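PDB 6WTF: B12-binding domain-containing protein from Kitasatospora setae, which probably transfers a methyl group to C2 of tryptophan, as a radical SAM enzyme that uses cobalamin and a [4Fe-4S] cluster. Local coordinates for residues K126-K131 against V188-Q193. Sequence-based numbering, arbitrary orientation.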
loop_
_atom_site.group_PDB
_atom_site.type_symbol
_atom_site.label_atom_id
_atom_site.label_comp_id
_atom_site.label_asym_id
_atom_site.label_seq_id
_atom_site.Cartn_x
_atom_site.Cartn_y
_atom_site.Cartn_z
ATOM N N LYS A 126 14.374 0.386 5.764
ATOM C CA LYS A 126 13.049 0.691 6.298
ATOM C C LYS A 126 12.672 2.108 5.889
ATOM O O LYS A 126 13.405 3.058 6.183
ATOM C CB LYS A 126 13.020 0.559 7.821
ATOM C CG LYS A 126 11.651 0.798 8.463
ATOM C CD LYS A 126 11.771 0.774 9.991
ATOM C CE LYS A 126 10.413 0.899 10.690
ATOM N NZ LYS A 126 9.611 -0.346 10.577
ATOM N N GLY A 127 11.538 2.250 5.209
ATOM C CA GLY A 127 11.111 3.540 4.732
ATOM C C GLY A 127 11.649 3.819 3.344
ATOM O O GLY A 127 12.086 2.909 2.633
ATOM N N PRO A 128 11.620 5.086 2.929
ATOM C CA PRO A 128 12.126 5.438 1.594
ATOM C C PRO A 128 13.591 5.059 1.459
ATOM O O PRO A 128 14.383 5.222 2.389
ATOM C CB PRO A 128 11.929 6.956 1.510
ATOM C CG PRO A 128 11.078 7.348 2.686
ATOM C CD PRO A 128 10.857 6.171 3.573
ATOM N N GLY A 129 13.946 4.530 0.294
ATOM C CA GLY A 129 15.266 3.957 0.131
ATOM C C GLY A 129 16.195 4.624 -0.859
ATOM O O GLY A 129 17.330 4.169 -1.029
ATOM N N GLU A 130 15.746 5.695 -1.520
ATOM C CA GLU A 130 16.520 6.239 -2.634
ATOM C C GLU A 130 17.873 6.776 -2.177
ATOM O O GLU A 130 18.874 6.645 -2.893
ATOM C CB GLU A 130 15.724 7.329 -3.356
ATOM C CG GLU A 130 15.204 8.446 -2.467
ATOM C CD GLU A 130 13.726 8.316 -2.141
ATOM O OE1 GLU A 130 13.238 7.183 -1.927
ATOM O OE2 GLU A 130 13.052 9.365 -2.110
ATOM N N LYS A 131 17.933 7.379 -0.992
ATOM C CA LYS A 131 19.210 7.925 -0.543
ATOM C C LYS A 131 20.087 6.845 0.083
ATOM O O LYS A 131 21.296 6.799 -0.169
ATOM C CB LYS A 131 18.977 9.066 0.444
ATOM C CG LYS A 131 18.016 10.125 -0.064
ATOM C CD LYS A 131 18.662 11.501 -0.085
ATOM C CE LYS A 131 17.776 12.517 -0.790
ATOM N NZ LYS A 131 18.186 12.729 -2.203
ATOM N N VAL A 188 12.123 11.879 6.922
ATOM C CA VAL A 188 12.133 12.880 5.857
ATOM C C VAL A 188 13.494 12.915 5.173
ATOM O O VAL A 188 13.593 13.101 3.953
ATOM C CB VAL A 188 11.738 14.262 6.412
ATOM C CG1 VAL A 188 11.961 15.338 5.364
ATOM C CG2 VAL A 188 10.286 14.259 6.871
ATOM N N TRP A 189 14.567 12.724 5.945
ATOM C CA TRP A 189 15.905 12.739 5.372
ATOM C C TRP A 189 16.117 11.624 4.357
ATOM O O TRP A 189 17.050 11.708 3.552
ATOM C CB TRP A 189 16.962 12.628 6.471
ATOM C CG TRP A 189 17.009 11.291 7.150
ATOM C CD1 TRP A 189 16.296 10.897 8.250
ATOM C CD2 TRP A 189 17.813 10.168 6.771
ATOM N NE1 TRP A 189 16.613 9.599 8.580
ATOM C CE2 TRP A 189 17.542 9.130 7.689
ATOM C CE3 TRP A 189 18.741 9.942 5.750
ATOM C CZ2 TRP A 189 18.164 7.884 7.611
ATOM C CZ3 TRP A 189 19.357 8.703 5.675
ATOM C CH2 TRP A 189 19.065 7.690 6.598
ATOM N N GLN A 190 15.300 10.567 4.401
ATOM C CA GLN A 190 15.423 9.482 3.434
ATOM C C GLN A 190 14.823 9.821 2.074
ATOM O O GLN A 190 15.107 9.117 1.099
ATOM C CB GLN A 190 14.773 8.205 3.986
ATOM C CG GLN A 190 15.493 7.611 5.200
ATOM C CD GLN A 190 14.779 6.406 5.788
ATOM O OE1 GLN A 190 14.697 6.251 7.009
ATOM N NE2 GLN A 190 14.264 5.543 4.922
ATOM N N VAL A 191 14.050 10.896 1.978
ATOM C CA VAL A 191 13.244 11.198 0.799
ATOM C C VAL A 191 14.020 12.095 -0.156
ATOM O O VAL A 191 14.713 13.030 0.267
ATOM C CB VAL A 191 11.914 11.863 1.209
ATOM C CG1 VAL A 191 11.128 12.293 -0.019
ATOM C CG2 VAL A 191 11.085 10.931 2.081
ATOM N N ASP A 192 13.910 11.801 -1.453
ATOM C CA ASP A 192 14.382 12.685 -2.519
ATOM C C ASP A 192 13.233 13.637 -2.842
ATOM O O ASP A 192 12.288 13.273 -3.545
ATOM C CB ASP A 192 14.828 11.866 -3.730
ATOM C CG ASP A 192 15.255 12.719 -4.922
ATOM O OD1 ASP A 192 15.126 13.964 -4.889
ATOM O OD2 ASP A 192 15.753 12.126 -5.908
ATOM N N GLN A 193 13.305 14.855 -2.309
ATOM C CA GLN A 193 12.221 15.824 -2.428
ATOM C C GLN A 193 12.361 16.746 -3.632
ATOM O O GLN A 193 11.477 17.577 -3.858
ATOM C CB GLN A 193 12.123 16.676 -1.153
ATOM C CG GLN A 193 12.062 15.880 0.148
ATOM C CD GLN A 193 11.839 16.760 1.362
ATOM O OE1 GLN A 193 12.647 16.768 2.290
ATOM N NE2 GLN A 193 10.737 17.499 1.368
HETATM O O HOH W 1 14.525 4.120 8.194
HETATM O O HOH W 2 16.758 6.987 1.344
#
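The carbonyl of Lys126 receives one N-H of the Gln190 carboxamide, with O and NE2 2.9 Å apart, while Lys126 NZ is held elsewhere, by a hydrogen bond to Ser109 O and a salt bridge to Asp238. Past Gly127, where a side chain would be jammed against the preceding carbonyl oxygen, Pro128 takes the second N-H: Gln190 NE2 approaches Pro128 O at 2.6 Å, in the carbonyl plane on a lone pair. Because the Gln190 chain runs extended beyond CG (chi2 176°), its amide reaches into this turn, and both acceptors lie close to the amide plane. Replacing Gln190 by an alanine is likely to cost Lys126 O and Pro128 O the donor they share. The Pro128 ring also packs its CG against Val191 CG2, 3.6 Å away. Gly129 N and Glu130 OE1 hydrogen-bond cobalamin, whereas Glu130 OE2 takes Asp192 N on its anti side at 2.7 Å, nearly straight at 170°. Lys131 lays its CG 3.3 Å from Gln190 O, and a water links that oxygen with Lys131 N and Pro128 O. The 188-193 loop is thus hydrogen-bonded to the cobalamin-binding turn between strand 123-125 and helix 130-141, at the C-terminal edge of the parallel strands in the Rossmann-like B12-binding domain.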